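Long-range contacts in linoleate 11-lipoxygenase (Gaeumannomyces graminis, PDB 5FX8), which uses a manganese ion to oxygenate linoleic and alpha-linolenic acids to 11S- and 13R-hydroperoxy fatty acids, the 11S product being converted onward to the 13R form: residues A[68-73]-A[300-305]; A[196-201]-A[261-266]. One frame throughout, in Å; residues are numbered along the deposited sequence.

From the N terminus the chain runs through helix 56-69 into the short strand 71-73, where interaction 1 brings 68-73 against 300-305 and closes a loop of 226 residues. Within that loop, interaction 2 joins 196-201, the end of helix 192-199 and the residues after it, to 261-266, the last strand of an antiparallel sheet and the turn that follows, across 59 intervening residues. The smaller loop therefore lies wholly within the larger one. Helix 268-305 connects them: it begins just after interaction 2, carries the manganese ligands H290 and H294, and ends at interaction 1. The two contacts lie on opposite sides of the chain's centre, their own centres 54 Å apart.

Interaction 1: A[68-73]-A[300-305]; sequences ELFLYG and VHEAAF
F70 and E302 bury the most surface in this contact, with Y72 next. F70 places CG anti to its backbone nitrogen (chi1 -177°), which carries the ring to helix 268-305. There one edge of the F305 ring comes down on its face: F305 CD2 stands 3.5 Å above the F70 ring plane, over its centre. The planes are inclined at 52°, an edge-to-face pair with centroids 4.7 Å apart. E302 meets the same ring at its edge, its CA 4.0 Å from F70 CE1 and its CG also near. From there its extended chain takes the carboxylate to Y72, and E302 OE1 lies in the plane of that ring, 3.4 Å from Y72 CD1. Further along, Y72 OH lies 3.5 Å from A303 CA and hydrogen-bonds to E442 of helix 434-444, while K66 makes a cation-pi contact with F305. A small alanine suits the place where the tyrosine tip meets the helix. Glutamate serves here by its length, giving a methylene to F70 and a carboxylate to Y72, probably favoured at the slightly positive ring edge. Ring contacts thus make a largely aromatic join, edged with polar groups, between residues 70-72 and the end of helix 268-305.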
loop_
_atom_site.group_PDB
_atom_site.type_symbol
_atom_site.label_atom_id
_atom_site.label_comp_id
_atom_site.label_asym_id
_atom_site.label_seq_id
_atom_site.Cartn_x
_atom_site.Cartn_y
_atom_site.Cartn_z
ATOM N N GLU A 68 25.539 19.571 -6.389
ATOM C CA GLU A 68 26.508 18.926 -7.257
ATOM C C GLU A 68 26.351 17.418 -7.291
ATOM O O GLU A 68 26.838 16.784 -8.220
ATOM C CB GLU A 68 27.937 19.266 -6.829
ATOM C CG GLU A 68 28.406 20.643 -7.239
ATOM C CD GLU A 68 29.797 20.992 -6.717
ATOM O OE1 GLU A 68 30.055 20.877 -5.490
ATOM O OE2 GLU A 68 30.634 21.390 -7.554
ATOM N N LEU A 69 25.687 16.832 -6.321
ATOM C CA LEU A 69 25.681 15.396 -6.185
ATOM C C LEU A 69 24.304 14.777 -6.339
ATOM O O LEU A 69 24.216 13.558 -6.501
ATOM C CB LEU A 69 26.275 14.989 -4.830
ATOM C CG LEU A 69 27.612 15.618 -4.452
ATOM C CD1 LEU A 69 28.025 15.238 -3.054
ATOM C CD2 LEU A 69 28.612 15.134 -5.391
ATOM N N PHE A 70 23.235 15.571 -6.294
ATOM C CA PHE A 70 21.873 15.075 -6.457
ATOM C C PHE A 70 21.291 15.699 -7.718
ATOM O O PHE A 70 20.887 16.857 -7.716
ATOM C CB PHE A 70 21.080 15.391 -5.225
ATOM C CG PHE A 70 19.693 14.881 -5.222
ATOM C CD1 PHE A 70 18.670 15.565 -5.870
ATOM C CD2 PHE A 70 19.371 13.776 -4.465
ATOM C CE1 PHE A 70 17.358 15.106 -5.803
ATOM C CE2 PHE A 70 18.074 13.317 -4.401
ATOM C CZ PHE A 70 17.066 13.983 -5.066
ATOM N N LEU A 71 21.248 14.923 -8.797
ATOM C CA LEU A 71 21.017 15.430 -10.141
ATOM C C LEU A 71 19.714 14.896 -10.694
ATOM O O LEU A 71 19.202 13.863 -10.258
ATOM C CB LEU A 71 22.170 15.054 -11.078
ATOM C CG LEU A 71 23.593 15.374 -10.572
ATOM C CD1 LEU A 71 24.642 14.864 -11.496
ATOM C CD2 LEU A 71 23.793 16.827 -10.450
ATOM N N TYR A 72 19.176 15.625 -11.660
ATOM C CA TYR A 72 17.999 15.171 -12.377
ATOM C C TYR A 72 18.428 14.162 -13.422
ATOM O O TYR A 72 19.210 14.494 -14.316
ATOM C CB TYR A 72 17.281 16.332 -13.047
ATOM C CG TYR A 72 16.743 17.353 -12.109
ATOM C CD1 TYR A 72 15.825 17.008 -11.142
ATOM C CD2 TYR A 72 17.139 18.666 -12.200
ATOM C CE1 TYR A 72 15.339 17.938 -10.285
ATOM C CE2 TYR A 72 16.662 19.583 -11.364
ATOM C CZ TYR A 72 15.764 19.217 -10.405
ATOM O OH TYR A 72 15.289 20.163 -9.559
ATOM N N GLY A 73 17.898 12.947 -13.335
ATOM C CA GLY A 73 18.208 11.913 -14.290
ATOM C C GLY A 73 17.029 11.600 -15.178
ATOM O O GLY A 73 15.933 12.117 -14.996
ATOM N N VAL A 300 8.597 16.937 -7.221
ATOM C CA VAL A 300 8.473 18.081 -6.308
ATOM C C VAL A 300 9.469 17.966 -5.167
ATOM O O VAL A 300 10.100 18.946 -4.766
ATOM C CB VAL A 300 7.027 18.202 -5.778
ATOM C CG1 VAL A 300 6.944 19.284 -4.675
ATOM C CG2 VAL A 300 6.072 18.484 -6.919
ATOM N N HIS A 301 9.625 16.774 -4.628
ATOM C CA HIS A 301 10.631 16.580 -3.610
ATOM C C HIS A 301 12.047 16.711 -4.166
ATOM O O HIS A 301 12.940 17.122 -3.435
ATOM C CB HIS A 301 10.420 15.231 -2.952
ATOM C CG HIS A 301 11.463 14.881 -1.950
ATOM N ND1 HIS A 301 12.695 14.374 -2.302
ATOM C CD2 HIS A 301 11.457 14.948 -0.604
ATOM C CE1 HIS A 301 13.406 14.146 -1.216
ATOM N NE2 HIS A 301 12.681 14.499 -0.173
ATOM N N GLU A 302 12.298 16.363 -5.425
ATOM C CA GLU A 302 13.638 16.536 -5.979
ATOM C C GLU A 302 14.003 18.004 -6.032
ATOM O O GLU A 302 15.100 18.425 -5.615
ATOM C CB GLU A 302 13.717 15.952 -7.392
ATOM C CG GLU A 302 13.751 14.480 -7.441
ATOM C CD GLU A 302 13.680 13.917 -8.832
ATOM O OE1 GLU A 302 14.551 14.185 -9.685
ATOM O OE2 GLU A 302 12.735 13.170 -9.070
ATOM N N ALA A 303 13.090 18.795 -6.591
ATOM C CA ALA A 303 13.323 20.216 -6.686
ATOM C C ALA A 303 13.541 20.813 -5.296
ATOM O O ALA A 303 14.452 21.627 -5.107
ATOM C CB ALA A 303 12.158 20.853 -7.442
ATOM N N ALA A 304 12.774 20.354 -4.291
ATOM C CA ALA A 304 12.977 20.853 -2.931
ATOM C C ALA A 304 14.338 20.451 -2.377
ATOM O O ALA A 304 15.031 21.271 -1.772
ATOM C CB ALA A 304 11.867 20.375 -1.994
ATOM N N PHE A 305 14.725 19.190 -2.539
ATOM C CA PHE A 305 15.996 18.740 -1.974
ATOM C C PHE A 305 17.174 19.504 -2.564
ATOM O O PHE A 305 18.148 19.776 -1.867
ATOM C CB PHE A 305 16.152 17.240 -2.204
ATOM C CG PHE A 305 17.233 16.596 -1.398
ATOM C CD1 PHE A 305 17.064 16.349 -0.056
ATOM C CD2 PHE A 305 18.406 16.183 -2.006
ATOM C CE1 PHE A 305 18.051 15.735 0.660
ATOM C CE2 PHE A 305 19.393 15.560 -1.297
ATOM C CZ PHE A 305 19.227 15.331 0.023
#

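Interaction 2: A[196-201]-A[261-266]; sequences KKLTAT and TYTPLD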
loop_
_atom_site.group_PDB
_atom_site.type_symbol
_atom_site.label_atom_id
_atom_site.label_comp_id
_atom_site.label_asym_id
_atom_site.label_seq_id
_atom_site.Cartn_x
_atom_site.Cartn_y
_atom_site.Cartn_z
ATOM N N LYS A 196 -35.163 4.183 -23.839
ATOM C CA LYS A 196 -36.435 4.586 -23.254
ATOM C C LYS A 196 -36.908 3.580 -22.218
ATOM O O LYS A 196 -37.363 3.968 -21.135
ATOM C CB LYS A 196 -37.480 4.768 -24.344
ATOM C CG LYS A 196 -38.871 5.080 -23.852
ATOM C CD LYS A 196 -38.965 6.498 -23.365
ATOM C CE LYS A 196 -38.708 7.459 -24.481
ATOM N NZ LYS A 196 -38.939 8.813 -23.959
ATOM N N LYS A 197 -36.797 2.281 -22.515
ATOM C CA LYS A 197 -37.240 1.310 -21.514
ATOM C C LYS A 197 -36.326 1.272 -20.294
ATOM O O LYS A 197 -36.768 0.853 -19.225
ATOM C CB LYS A 197 -37.362 -0.093 -22.120
ATOM C CG LYS A 197 -38.431 -0.205 -23.174
ATOM C CD LYS A 197 -38.978 -1.608 -23.318
ATOM C CE LYS A 197 -37.879 -2.609 -23.458
ATOM N NZ LYS A 197 -38.338 -3.938 -22.967
ATOM N N LEU A 198 -35.079 1.712 -20.421
ATOM C CA LEU A 198 -34.137 1.661 -19.312
ATOM C C LEU A 198 -34.151 2.931 -18.460
ATOM O O LEU A 198 -34.047 2.863 -17.237
ATOM C CB LEU A 198 -32.737 1.406 -19.865
ATOM C CG LEU A 198 -31.578 1.307 -18.890
ATOM C CD1 LEU A 198 -31.661 0.061 -18.097
ATOM C CD2 LEU A 198 -30.333 1.303 -19.673
ATOM N N THR A 199 -34.285 4.086 -19.071
ATOM C CA THR A 199 -34.139 5.335 -18.363
ATOM C C THR A 199 -35.402 6.167 -18.291
ATOM O O THR A 199 -35.413 7.159 -17.558
ATOM C CB THR A 199 -33.059 6.191 -19.019
ATOM O OG1 THR A 199 -33.534 6.623 -20.298
ATOM C CG2 THR A 199 -31.810 5.399 -19.182
ATOM N N ALA A 200 -36.444 5.803 -19.035
ATOM C CA ALA A 200 -37.711 6.510 -19.198
ATOM C C ALA A 200 -37.554 7.828 -19.933
ATOM O O ALA A 200 -38.475 8.636 -19.926
ATOM C CB ALA A 200 -38.416 6.749 -17.859
ATOM N N THR A 201 -36.417 8.070 -20.570
ATOM C CA THR A 201 -36.218 9.317 -21.287
ATOM C C THR A 201 -35.295 9.004 -22.455
ATOM O O THR A 201 -35.196 7.850 -22.878
ATOM C CB THR A 201 -35.748 10.417 -20.307
ATOM O OG1 THR A 201 -35.494 11.653 -20.982
ATOM C CG2 THR A 201 -34.518 9.998 -19.510
ATOM N N THR A 261 -22.433 -3.090 -28.206
ATOM C CA THR A 261 -22.880 -2.197 -27.146
ATOM C C THR A 261 -23.856 -2.955 -26.264
ATOM O O THR A 261 -24.893 -3.407 -26.738
ATOM C CB THR A 261 -23.548 -0.941 -27.711
ATOM O OG1 THR A 261 -22.696 -0.326 -28.680
ATOM C CG2 THR A 261 -23.786 0.059 -26.614
ATOM N N TYR A 262 -23.535 -3.082 -24.991
ATOM C CA TYR A 262 -24.366 -3.793 -24.033
ATOM C C TYR A 262 -25.150 -2.833 -23.137
ATOM O O TYR A 262 -24.822 -1.655 -22.985
ATOM C CB TYR A 262 -23.512 -4.704 -23.158
ATOM C CG TYR A 262 -22.752 -5.759 -23.902
ATOM C CD1 TYR A 262 -21.511 -5.490 -24.455
ATOM C CD2 TYR A 262 -23.254 -7.037 -24.011
ATOM C CE1 TYR A 262 -20.828 -6.447 -25.104
ATOM C CE2 TYR A 262 -22.575 -7.989 -24.658
ATOM C CZ TYR A 262 -21.367 -7.692 -25.205
ATOM O OH TYR A 262 -20.673 -8.660 -25.857
ATOM N N THR A 263 -26.174 -3.376 -22.505
ATOM C CA THR A 263 -27.086 -2.599 -21.684
ATOM C C THR A 263 -27.557 -3.536 -20.588
ATOM O O THR A 263 -27.462 -4.756 -20.753
ATOM C CB THR A 263 -28.257 -2.066 -22.542
ATOM O OG1 THR A 263 -27.838 -0.916 -23.281
ATOM C CG2 THR A 263 -29.409 -1.696 -21.744
ATOM N N PRO A 264 -28.016 -3.017 -19.442
ATOM C CA PRO A 264 -28.695 -3.896 -18.478
ATOM C C PRO A 264 -29.939 -4.589 -19.035
ATOM O O PRO A 264 -30.526 -5.407 -18.328
ATOM C CB PRO A 264 -29.057 -2.952 -17.334
ATOM C CG PRO A 264 -28.077 -1.874 -17.420
ATOM C CD PRO A 264 -27.696 -1.709 -18.859
ATOM N N LEU A 265 -30.361 -4.291 -20.258
ATOM C CA LEU A 265 -31.464 -4.990 -20.905
ATOM C C LEU A 265 -31.010 -6.149 -21.790
ATOM O O LEU A 265 -31.860 -6.889 -22.290
ATOM C CB LEU A 265 -32.298 -4.012 -21.749
ATOM C CG LEU A 265 -33.032 -2.938 -20.960
ATOM C CD1 LEU A 265 -33.930 -2.190 -21.897
ATOM C CD2 LEU A 265 -33.813 -3.554 -19.810
ATOM N N ASP A 266 -29.711 -6.306 -22.015
ATOM C CA ASP A 266 -29.162 -7.495 -22.645
ATOM C C ASP A 266 -29.428 -8.715 -21.776
ATOM O O ASP A 266 -29.886 -8.614 -20.644
ATOM C CB ASP A 266 -27.649 -7.369 -22.840
ATOM C CG ASP A 266 -27.271 -6.549 -24.040
ATOM O OD1 ASP A 266 -27.174 -5.324 -23.914
ATOM O OD2 ASP A 266 -27.043 -7.126 -25.110
#
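T263, whose methyl meets L198 across the contact, is held at its backbone N by D266 OD1 at 2.6 Å. The N-H approaches on the anti side of the carboxylate, 26° out of its plane, and the bond is bent (130°). In return D266 N donates to T263 O at 3.0 Å, closing a type I beta turn from T263 to D266. P264 suits its second position, where the ring fixes phi near the value the turn requires, and it also rests on W271 of helix 268-305. The other carboxylate oxygen, D266 OD2, forms a salt bridge with K508, which also bonds T261 O and sits against the Y262 ring.

The turn faces helix 192-199 with apolar groups. With chi1 at -180°, L198 swings its CG to the side of CB away from the backbone nitrogen, and its fork extends to the turn. The branching lets one residue touch two: CD2 meets T263 CG2 tip to tip at 3.8 Å, while CD1 lies 4.1 Å from P264 CB, the leucine and the proline crossing at about a right angle. Beside them L265 reaches back with one methyl, its CD1 4.0 Å from K197 CB, covering the aliphatic base of a lysine that is exposed as a whole.

Just beyond, the helix ends. A200 leaves it with positive phi, and T199 OG1 accepts from T201 N at 3.2 Å, an ST turn, while also bonding V195 O. L198 O is bonded by R243. Polar bonds thus shape each partner separately. What joins them is a modest hydrophobic patch at the surface, between a helix end and the turn leading from the sheet into helix 268-305, which rests on apolar contact rather than on directed bonds between the two segments.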